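Local coordinates for protein sucrose 6(F)-phosphate phosphorylase (Thermoanaerobacterium thermosaccharolyticum DSM 571, PDB 6S9V) that is a phosphorylase of the alpha-amylase family, built on a closed barrel of eight parallel strands, at residues Q110-K115 with E165-T170; E195-F200 with I247-E252; I207-A212 with C308-P313. One frame throughout, in Å; residues are numbered along the deposited sequence.

Contact 1: residues Q110-K115 with E165-T170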
loop_
_atom_site.group_PDB
_atom_site.type_symbol
_atom_site.label_atom_id
_atom_site.label_comp_id
_atom_site.label_asym_id
_atom_site.label_seq_id
_atom_site.Cartn_x
_atom_site.Cartn_y
_atom_site.Cartn_z
ATOM N N GLN A 110 -26.377 -10.062 2.312
ATOM C CA GLN A 110 -27.482 -10.701 1.607
ATOM C C GLN A 110 -28.615 -11.053 2.568
ATOM O O GLN A 110 -29.794 -10.980 2.199
ATOM C CB GLN A 110 -27.000 -11.923 0.825
ATOM C CG GLN A 110 -26.163 -11.509 -0.386
ATOM C CD GLN A 110 -25.870 -12.638 -1.350
ATOM O OE1 GLN A 110 -26.109 -12.503 -2.556
ATOM N NE2 GLN A 110 -25.365 -13.752 -0.840
ATOM N N ASP A 111 -28.278 -11.455 3.797
ATOM C CA ASP A 111 -29.317 -11.705 4.793
ATOM C C ASP A 111 -30.072 -10.421 5.100
ATOM O O ASP A 111 -31.305 -10.417 5.183
ATOM C CB ASP A 111 -28.692 -12.282 6.063
ATOM C CG ASP A 111 -29.720 -12.841 7.023
ATOM O OD1 ASP A 111 -30.188 -13.976 6.799
ATOM O OD2 ASP A 111 -30.053 -12.152 8.007
ATOM N N PHE A 112 -29.342 -9.309 5.215
ATOM C CA PHE A 112 -29.968 -8.018 5.460
ATOM C C PHE A 112 -30.887 -7.616 4.317
ATOM O O PHE A 112 -31.995 -7.122 4.547
ATOM C CB PHE A 112 -28.893 -6.952 5.665
ATOM C CG PHE A 112 -29.430 -5.554 5.680
ATOM C CD1 PHE A 112 -30.200 -5.110 6.737
ATOM C CD2 PHE A 112 -29.193 -4.695 4.622
ATOM C CE1 PHE A 112 -30.712 -3.834 6.749
ATOM C CE2 PHE A 112 -29.703 -3.412 4.628
ATOM C CZ PHE A 112 -30.462 -2.981 5.695
ATOM N N LEU A 113 -30.450 -7.815 3.069
ATOM C CA LEU A 113 -31.309 -7.452 1.951
ATOM C C LEU A 113 -32.557 -8.316 1.908
ATOM O O LEU A 113 -33.593 -7.882 1.395
ATOM C CB LEU A 113 -30.552 -7.563 0.633
ATOM C CG LEU A 113 -29.509 -6.485 0.351
ATOM C CD1 LEU A 113 -29.004 -6.657 -1.073
ATOM C CD2 LEU A 113 -30.058 -5.076 0.559
ATOM N N LYS A 114 -32.473 -9.544 2.422
ATOM C CA LYS A 114 -33.638 -10.416 2.464
ATOM C C LYS A 114 -34.608 -9.977 3.554
ATOM O O LYS A 114 -35.812 -9.848 3.309
ATOM C CB LYS A 114 -33.190 -11.861 2.682
ATOM C CG LYS A 114 -34.317 -12.885 2.807
ATOM C CD LYS A 114 -33.740 -14.237 3.218
ATOM C CE LYS A 114 -34.811 -15.257 3.569
ATOM N NZ LYS A 114 -35.250 -16.030 2.371
ATOM N N LYS A 115 -34.102 -9.741 4.766
ATOM C CA LYS A 115 -34.954 -9.550 5.930
ATOM C C LYS A 115 -35.004 -8.117 6.445
ATOM O O LYS A 115 -35.796 -7.835 7.351
ATOM C CB LYS A 115 -34.515 -10.475 7.076
ATOM C CG LYS A 115 -34.589 -11.955 6.742
ATOM C CD LYS A 115 -34.056 -12.806 7.883
ATOM C CE LYS A 115 -34.038 -14.284 7.521
ATOM N NZ LYS A 115 -33.378 -15.112 8.570
ATOM N N GLU A 165 -34.004 0.886 0.694
ATOM C CA GLU A 165 -33.152 1.222 1.824
ATOM C C GLU A 165 -31.803 1.694 1.314
ATOM O O GLU A 165 -31.197 1.048 0.450
ATOM C CB GLU A 165 -32.949 0.037 2.774
ATOM C CG GLU A 165 -32.218 0.422 4.055
ATOM C CD GLU A 165 -33.094 0.337 5.286
ATOM O OE1 GLU A 165 -33.730 -0.718 5.496
ATOM O OE2 GLU A 165 -33.151 1.328 6.044
ATOM N N LYS A 166 -31.325 2.794 1.873
ATOM C CA LYS A 166 -30.006 3.322 1.568
ATOM C C LYS A 166 -29.032 2.922 2.661
ATOM O O LYS A 166 -29.367 2.957 3.848
ATOM C CB LYS A 166 -30.051 4.845 1.445
ATOM C CG LYS A 166 -30.829 5.339 0.245
ATOM C CD LYS A 166 -30.802 6.857 0.159
ATOM C CE LYS A 166 -31.302 7.339 -1.192
ATOM N NZ LYS A 166 -32.778 7.342 -1.260
ATOM N N VAL A 167 -27.836 2.498 2.249
ATOM C CA VAL A 167 -26.748 2.206 3.170
ATOM C C VAL A 167 -25.496 2.900 2.652
ATOM O O VAL A 167 -25.337 3.132 1.449
ATOM C CB VAL A 167 -26.485 0.691 3.348
ATOM C CG1 VAL A 167 -27.723 0.000 3.891
ATOM C CG2 VAL A 167 -26.041 0.072 2.040
ATOM N N TRP A 168 -24.600 3.226 3.574
ATOM C CA TRP A 168 -23.388 3.944 3.219
ATOM C C TRP A 168 -22.464 3.062 2.386
ATOM O O TRP A 168 -22.213 1.898 2.722
ATOM C CB TRP A 168 -22.686 4.419 4.491
ATOM C CG TRP A 168 -21.927 5.691 4.324
ATOM C CD1 TRP A 168 -20.580 5.838 4.156
ATOM C CD2 TRP A 168 -22.487 7.005 4.266
ATOM N NE1 TRP A 168 -20.263 7.172 4.022
ATOM C CE2 TRP A 168 -21.420 7.906 4.082
ATOM C CE3 TRP A 168 -23.789 7.507 4.358
ATOM C CZ2 TRP A 168 -21.614 9.286 3.995
ATOM C CZ3 TRP A 168 -23.981 8.879 4.270
ATOM C CH2 TRP A 168 -22.896 9.750 4.089
ATOM N N THR A 169 -21.954 3.632 1.291
ATOM C CA THR A 169 -20.993 2.951 0.421
ATOM C C THR A 169 -19.997 4.022 -0.020
ATOM O O THR A 169 -20.273 4.782 -0.953
ATOM C CB THR A 169 -21.670 2.277 -0.772
ATOM O OG1 THR A 169 -22.358 3.248 -1.575
ATOM C CG2 THR A 169 -22.675 1.235 -0.287
ATOM N N THR A 170 -18.857 4.091 0.676
ATOM C CA THR A 170 -17.841 5.093 0.363
ATOM C C THR A 170 -17.265 4.885 -1.030
ATOM O O THR A 170 -17.006 5.853 -1.750
ATOM C CB THR A 170 -16.720 5.041 1.406
ATOM O OG1 THR A 170 -17.225 5.444 2.681
ATOM C CG2 THR A 170 -15.561 5.944 1.010
#
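The carboxylate of E165, paired through OE2 with R117, lies beside the ring of F112: OE1 is 4.0 Å from CZ of that ring. OE1 comes in obliquely, with carboxylate and ring planes 41° apart, and the E165 methylene CG also stays near the ring, 4.2 Å from CZ. The glutamate chain bends at chi2 (112°), and the two side chains cross at about a right angle. F112 leaves helix 107-115 with CG beside its own carbonyl carbon and opposite the backbone N (chi1 170°), an orientation that turns the ring toward the strand. There CE2 meets CG1 of V167 at 4.0 Å, the two side chains approaching from opposite directions. V167 packs further on F156 and I180, while L113 and K114 bond through their backbones to E159 and E160, in the turn of the hairpin formed by strands 153-157 and 164-168. Helix and hairpin both belong to the excursion between barrel strands 92-97 and 207-210, where alpha-amylase relatives carry domain B. Across the contact itself one ring meets a methyl group and a carboxylate, so cohesion should come mainly from van der Waals contact, with the salt bridge to R117 likely to hold the acid in place beside the buried ring.

Contact 2: residues E195-F200 with I247-E252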
loop_
_atom_site.group_PDB
_atom_site.type_symbol
_atom_site.label_atom_id
_atom_site.label_comp_id
_atom_site.label_asym_id
_atom_site.label_seq_id
_atom_site.Cartn_x
_atom_site.Cartn_y
_atom_site.Cartn_z
ATOM N N GLU A 195 -12.641 -12.142 14.423
ATOM C CA GLU A 195 -12.604 -13.467 13.821
ATOM C C GLU A 195 -11.633 -13.517 12.649
ATOM O O GLU A 195 -11.006 -14.554 12.412
ATOM C CB GLU A 195 -14.007 -13.876 13.364
ATOM C CG GLU A 195 -14.069 -15.243 12.694
ATOM C CD GLU A 195 -13.547 -16.360 13.579
ATOM O OE1 GLU A 195 -13.676 -16.255 14.818
ATOM O OE2 GLU A 195 -12.981 -17.334 13.033
ATOM N N VAL A 196 -11.477 -12.410 11.920
ATOM C CA VAL A 196 -10.513 -12.389 10.826
ATOM C C VAL A 196 -9.090 -12.431 11.370
ATOM O O VAL A 196 -8.248 -13.180 10.865
ATOM C CB VAL A 196 -10.738 -11.164 9.922
ATOM C CG1 VAL A 196 -9.724 -11.169 8.773
ATOM C CG2 VAL A 196 -12.158 -11.160 9.382
ATOM N N PHE A 197 -8.798 -11.641 12.413
ATOM C CA PHE A 197 -7.490 -11.723 13.065
ATOM C C PHE A 197 -7.179 -13.156 13.490
ATOM O O PHE A 197 -6.053 -13.646 13.307
ATOM C CB PHE A 197 -7.435 -10.794 14.285
ATOM C CG PHE A 197 -7.293 -9.325 13.951
ATOM C CD1 PHE A 197 -6.530 -8.897 12.878
ATOM C CD2 PHE A 197 -7.915 -8.369 14.741
ATOM C CE1 PHE A 197 -6.404 -7.541 12.586
ATOM C CE2 PHE A 197 -7.794 -7.018 14.457
ATOM C CZ PHE A 197 -7.034 -6.603 13.385
ATOM N N LYS A 198 -8.158 -13.837 14.085
ATOM C CA LYS A 198 -7.954 -15.218 14.513
ATOM C C LYS A 198 -7.658 -16.131 13.331
ATOM O O LYS A 198 -6.755 -16.976 13.396
ATOM C CB LYS A 198 -9.196 -15.694 15.264
ATOM C CG LYS A 198 -9.106 -17.089 15.820
ATOM C CD LYS A 198 -10.212 -17.328 16.835
ATOM C CE LYS A 198 -10.045 -18.668 17.530
ATOM N NZ LYS A 198 -10.524 -19.774 16.653
ATOM N N THR A 199 -8.415 -15.981 12.246
ATOM C CA THR A 199 -8.175 -16.770 11.040
ATOM C C THR A 199 -6.789 -16.494 10.472
ATOM O O THR A 199 -6.023 -17.426 10.188
ATOM C CB THR A 199 -9.261 -16.461 10.013
ATOM O OG1 THR A 199 -10.537 -16.841 10.552
ATOM C CG2 THR A 199 -9.006 -17.207 8.706
ATOM N N PHE A 200 -6.447 -15.212 10.309
ATOM C CA PHE A 200 -5.129 -14.840 9.805
ATOM C C PHE A 200 -4.030 -15.453 10.663
ATOM O O PHE A 200 -3.087 -16.063 10.151
ATOM C CB PHE A 200 -4.969 -13.316 9.783
ATOM C CG PHE A 200 -5.706 -12.611 8.645
ATOM C CD1 PHE A 200 -6.584 -13.293 7.829
ATOM C CD2 PHE A 200 -5.498 -11.255 8.404
ATOM C CE1 PHE A 200 -7.241 -12.646 6.806
ATOM C CE2 PHE A 200 -6.156 -10.599 7.361
ATOM C CZ PHE A 200 -7.022 -11.295 6.569
ATOM N N ILE A 247 -0.162 -10.137 15.781
ATOM C CA ILE A 247 -0.212 -9.406 14.517
ATOM C C ILE A 247 0.134 -7.940 14.754
ATOM O O ILE A 247 -0.384 -7.315 15.688
ATOM C CB ILE A 247 -1.596 -9.546 13.857
ATOM C CG1 ILE A 247 -1.850 -11.008 13.490
ATOM C CG2 ILE A 247 -1.687 -8.668 12.620
ATOM C CD1 ILE A 247 -3.247 -11.287 12.954
ATOM N N GLU A 248 0.994 -7.390 13.899
ATOM C CA GLU A 248 1.254 -5.955 13.858
ATOM C C GLU A 248 0.393 -5.330 12.760
ATOM O O GLU A 248 0.164 -5.954 11.722
ATOM C CB GLU A 248 2.727 -5.662 13.572
ATOM C CG GLU A 248 3.714 -6.173 14.619
ATOM C CD GLU A 248 4.007 -5.162 15.723
ATOM O OE1 GLU A 248 3.428 -4.051 15.705
ATOM O OE2 GLU A 248 4.826 -5.490 16.611
ATOM N N LEU A 249 -0.093 -4.113 12.998
ATOM C CA LEU A 249 -0.951 -3.415 12.045
ATOM C C LEU A 249 -0.138 -2.413 11.235
ATOM O O LEU A 249 0.711 -1.701 11.776
ATOM C CB LEU A 249 -2.096 -2.682 12.752
ATOM C CG LEU A 249 -3.078 -3.549 13.549
ATOM C CD1 LEU A 249 -4.197 -2.698 14.134
ATOM C CD2 LEU A 249 -3.655 -4.673 12.710
ATOM N N LEU A 250 -0.408 -2.368 9.930
ATOM C CA LEU A 250 0.166 -1.388 9.011
ATOM C C LEU A 250 -0.994 -0.564 8.464
ATOM O O LEU A 250 -1.868 -1.098 7.774
ATOM C CB LEU A 250 0.937 -2.086 7.888
ATOM C CG LEU A 250 1.484 -1.259 6.731
ATOM C CD1 LEU A 250 2.305 -0.072 7.193
ATOM C CD2 LEU A 250 2.308 -2.180 5.830
ATOM N N LEU A 251 -1.039 0.716 8.821
ATOM C CA LEU A 251 -2.147 1.581 8.439
ATOM C C LEU A 251 -1.880 2.220 7.085
ATOM O O LEU A 251 -0.797 2.757 6.850
ATOM C CB LEU A 251 -2.385 2.669 9.484
ATOM C CG LEU A 251 -2.880 2.216 10.855
ATOM C CD1 LEU A 251 -2.012 1.167 11.506
ATOM C CD2 LEU A 251 -3.019 3.454 11.757
ATOM N N GLU A 252 -2.878 2.168 6.205
ATOM C CA GLU A 252 -2.820 2.835 4.909
ATOM C C GLU A 252 -3.654 4.105 4.977
ATOM O O GLU A 252 -4.884 4.039 5.009
ATOM C CB GLU A 252 -3.337 1.933 3.795
ATOM C CG GLU A 252 -3.422 2.644 2.441
ATOM C CD GLU A 252 -4.853 2.903 1.979
ATOM O OE1 GLU A 252 -5.712 2.019 2.139
ATOM O OE2 GLU A 252 -5.124 4.014 1.472
#
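I247 drives its terminal methyl, CD1, into the angle between two phenylalanines of helix 187-202. That carbon lies 3.7 Å from the carbonyl O of F197, 4.1 Å from CD1 of the F197 ring and 4.1 Å from CB of F200, so it touches backbone, ring and methylene of the helix at once. An extended isoleucine branch makes this reach possible: CG1 stands opposite the carbonyl carbon (chi1 -64°) and CD1 continues straight out (chi2 174°). Farther along the same ring, F197 CZ meets CD2 of L249 at 3.9 Å, with CE1 almost as near; the leucine crosses the ring at about a right angle, although CD1 of I247 and CD2 of L249 both come to the ring obliquely. F200 takes part through CB alone, while CG1 of V196 lies over one face of its ring, 3.4 Å above the plane and offset toward the rim.

The outer side of the helix is different in kind. E195 and K198 are exposed, and K198 points away from the strand. Here T199 OG1 bonds back to the carbonyl O of E195 at 3.0 Å, reaching that oxygen from the face opposite to the T199 backbone N, which binds it as well.

The packed side belongs to the layer between the parallel barrel and its surrounding helices. F197 also leans on A242 of helix 230-244, on L97 of strand 92-97 and on V208 of strand 207-210, the strand that runs beside 248-251, while L249 touches A238 and A242.

Contact 3: residues I207-A212 with C308-P313. With BTB (2-[bis-(2-hydroxy-ethyl)-amino]-2-hydroxymethyl-propane-1,3-diol), chain C; SO4 (sulfate ion), chain E.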
loop_
_atom_site.group_PDB
_atom_site.type_symbol
_atom_site.label_atom_id
_atom_site.label_comp_id
_atom_site.label_asym_id
_atom_site.label_seq_id
_atom_site.Cartn_x
_atom_site.Cartn_y
_atom_site.Cartn_z
ATOM N N ILE A 207 1.538 -9.626 9.738
ATOM C CA ILE A 207 1.297 -8.206 9.539
ATOM C C ILE A 207 -0.009 -8.037 8.783
ATOM O O ILE A 207 -0.275 -8.761 7.818
ATOM C CB ILE A 207 2.462 -7.534 8.779
ATOM C CG1 ILE A 207 3.799 -7.906 9.426
ATOM C CG2 ILE A 207 2.271 -6.034 8.746
ATOM C CD1 ILE A 207 5.006 -7.419 8.642
ATOM N N VAL A 208 -0.823 -7.082 9.214
ATOM C CA VAL A 208 -2.122 -6.857 8.591
ATOM C C VAL A 208 -2.212 -5.395 8.185
ATOM O O VAL A 208 -2.061 -4.495 9.023
ATOM C CB VAL A 208 -3.290 -7.240 9.510
ATOM C CG1 VAL A 208 -4.612 -6.732 8.944
ATOM C CG2 VAL A 208 -3.350 -8.755 9.660
ATOM N N ARG A 209 -2.483 -5.163 6.907
ATOM C CA ARG A 209 -2.687 -3.832 6.367
ATOM C C ARG A 209 -4.149 -3.449 6.548
ATOM O O ARG A 209 -5.046 -4.184 6.126
ATOM C CB ARG A 209 -2.309 -3.822 4.884
ATOM C CG ARG A 209 -2.586 -2.531 4.107
ATOM C CD ARG A 209 -2.205 -2.760 2.637
ATOM N NE ARG A 209 -2.296 -1.571 1.787
ATOM C CZ ARG A 209 -3.424 -1.104 1.257
ATOM N NH1 ARG A 209 -4.586 -1.703 1.510
ATOM N NH2 ARG A 209 -3.389 -0.027 0.480
ATOM N N LEU A 210 -4.388 -2.301 7.176
ATOM C CA LEU A 210 -5.743 -1.790 7.366
ATOM C C LEU A 210 -6.106 -0.925 6.166
ATOM O O LEU A 210 -5.762 0.259 6.103
ATOM C CB LEU A 210 -5.842 -1.004 8.666
ATOM C CG LEU A 210 -5.562 -1.783 9.955
ATOM C CD1 LEU A 210 -5.989 -0.968 11.149
ATOM C CD2 LEU A 210 -6.260 -3.136 9.975
ATOM N N ASP A 211 -6.838 -1.514 5.227
ATOM C CA ASP A 211 -7.217 -0.817 4.009
ATOM C C ASP A 211 -8.223 0.291 4.310
ATOM O O ASP A 211 -9.195 0.079 5.039
ATOM C CB ASP A 211 -7.820 -1.814 3.020
ATOM C CG ASP A 211 -8.366 -1.143 1.779
ATOM O OD1 ASP A 211 -7.562 -0.590 1.002
ATOM O OD2 ASP A 211 -9.597 -1.176 1.570
ATOM N N ALA A 212 -7.983 1.474 3.744
ATOM C CA ALA A 212 -8.941 2.575 3.793
ATOM C C ALA A 212 -9.350 2.895 5.228
ATOM O O ALA A 212 -10.472 3.325 5.486
ATOM C CB ALA A 212 -10.175 2.265 2.937
ATOM N N CYS A 308 3.495 0.554 -5.962
ATOM C CA CYS A 308 2.611 -0.377 -5.269
ATOM C C CYS A 308 1.442 -0.660 -6.210
ATOM O O CYS A 308 1.500 -0.344 -7.402
ATOM C CB CYS A 308 2.178 0.193 -3.912
ATOM S SG CYS A 308 1.104 1.639 -3.996
ATOM N N HIS A 309 0.365 -1.242 -5.685
ATOM C CA HIS A 309 -0.756 -1.600 -6.557
ATOM C C HIS A 309 -1.620 -0.403 -6.932
ATOM O O HIS A 309 -2.376 -0.480 -7.911
ATOM C CB HIS A 309 -1.631 -2.661 -5.895
ATOM C CG HIS A 309 -2.445 -2.147 -4.751
ATOM N ND1 HIS A 309 -1.895 -1.836 -3.527
ATOM C CD2 HIS A 309 -3.770 -1.903 -4.637
ATOM C CE1 HIS A 309 -2.844 -1.417 -2.713
ATOM N NE2 HIS A 309 -3.992 -1.447 -3.364
ATOM N N ASP A 310 -1.503 0.703 -6.205
ATOM C CA ASP A 310 -2.164 1.951 -6.546
ATOM C C ASP A 310 -1.180 2.830 -7.318
ATOM O O ASP A 310 -0.133 2.362 -7.784
ATOM C CB ASP A 310 -2.690 2.622 -5.273
ATOM C CG ASP A 310 -3.842 1.857 -4.641
ATOM O OD1 ASP A 310 -4.584 1.181 -5.372
ATOM O OD2 ASP A 310 -3.998 1.929 -3.400
ATOM N N GLY A 311 -1.522 4.111 -7.496
ATOM C CA GLY A 311 -0.655 5.044 -8.188
ATOM C C GLY A 311 0.301 5.777 -7.262
ATOM O O GLY A 311 0.260 5.656 -6.036
ATOM N N ILE A 312 1.185 6.561 -7.880
ATOM C CA ILE A 312 2.179 7.354 -7.155
ATOM C C ILE A 312 1.478 8.534 -6.487
ATOM O O ILE A 312 0.873 9.356 -7.182
ATOM C CB ILE A 312 3.298 7.828 -8.101
ATOM C CG1 ILE A 312 3.990 6.622 -8.753
ATOM C CG2 ILE A 312 4.291 8.685 -7.347
ATOM C CD1 ILE A 312 4.745 6.964 -10.037
ATOM N N PRO A 313 1.516 8.663 -5.158
ATOM C CA PRO A 313 0.718 9.712 -4.508
ATOM C C PRO A 313 1.198 11.122 -4.822
ATOM O O PRO A 313 2.398 11.394 -4.877
ATOM C CB PRO A 313 0.876 9.408 -3.008
ATOM C CG PRO A 313 1.208 7.956 -2.950
ATOM C CD PRO A 313 2.061 7.706 -4.177
HETATM C C1 BTB C . -11.375 1.235 -2.358
HETATM O O1 BTB C . -11.664 0.829 -3.666
HETATM C C2 BTB C . -9.919 0.879 -2.012
HETATM C C3 BTB C . -9.815 -0.629 -1.791
HETATM O O3 BTB C . -10.701 -1.006 -0.751
HETATM C C4 BTB C . -9.551 1.571 -0.693
HETATM O O4 BTB C . -8.186 1.348 -0.477
HETATM N N BTB C . -8.968 1.332 -3.068
HETATM C C5 BTB C . -9.212 2.724 -3.464
HETATM C C6 BTB C . -7.890 3.350 -3.920
HETATM O O6 BTB C . -7.002 3.380 -2.829
HETATM C C7 BTB C . -8.901 0.490 -4.260
HETATM C C8 BTB C . -7.651 -0.413 -4.206
HETATM O O8 BTB C . -6.617 0.250 -3.519
HETATM S S SO4 E . 0.506 -1.982 -1.256
HETATM O O1 SO4 E . 0.849 -0.588 -0.989
HETATM O O2 SO4 E . -0.825 -2.251 -0.721
HETATM O O3 SO4 E . 1.484 -2.857 -0.613
HETATM O O4 SO4 E . 0.520 -2.246 -2.685
HETATM O O HOH W 1 -5.344 0.692 -1.485
#
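R209 and H309 meet at the C-terminal mouth of the (beta/alpha)8, or TIM, barrel, reaching from strand 207-210 and from the loop after strand 302-304. With CG beside the carbonyl carbon (chi1 174°), the arginine, whose side chain touches L94, runs extended from CB through CG to CD, which lies 3.7 Å from O2 of a sulfate ion. The same O2 sits over one face of the guanidinium, 3.0 Å from NE and above CZ. NH1 makes a salt bridge to D96 and a second, in the guanidinium plane, to OD1 of D211 at 3.2 Å. NH2 ends the chain 3.5 Å from CE1 of H309; CE1 lies over the guanidinium face, while NH2 sits at the edge of the imidazole, the planes 74° apart. NH2 also donates to a water, at 2.9 Å, that donates to OD2 of D310 at 2.6 Å, bridging the two segments. H309 gives its ND1-H to sulfate O4 at 2.6 Å, nearly straight (168°), and NE2 donates to O8 of the bound BTB. That ligand, probably from the crystallisation liquor, lies between D211 and D310; its O3 and O4 each donate to one oxygen of D211, O4 reaching OD1 at 2.5 Å.

From the N terminus, contact 1 comes first and closes a loop of about fifty residues inside the excursion after barrel strand 92-97, joining helix 107-115 to hairpin strand 164-168. The chain then returns to the barrel, where contacts 2 and 3 cross: 195-200, 207-212, 247-252 and 308-313 alternate between them. Contact 2 binds an outer helix to strand 248-251 and the residue that leads into it; contact 3 spans the barrel mouth to the loop after strand 302-304. They touch where strands 207-210 and 248-251 run side by side, L250 N lying 2.8 Å from V208 O, and where E252 OE1 takes the A212 N-H. Contact 1 stays apart, its centre about 27 Å from that of contact 3.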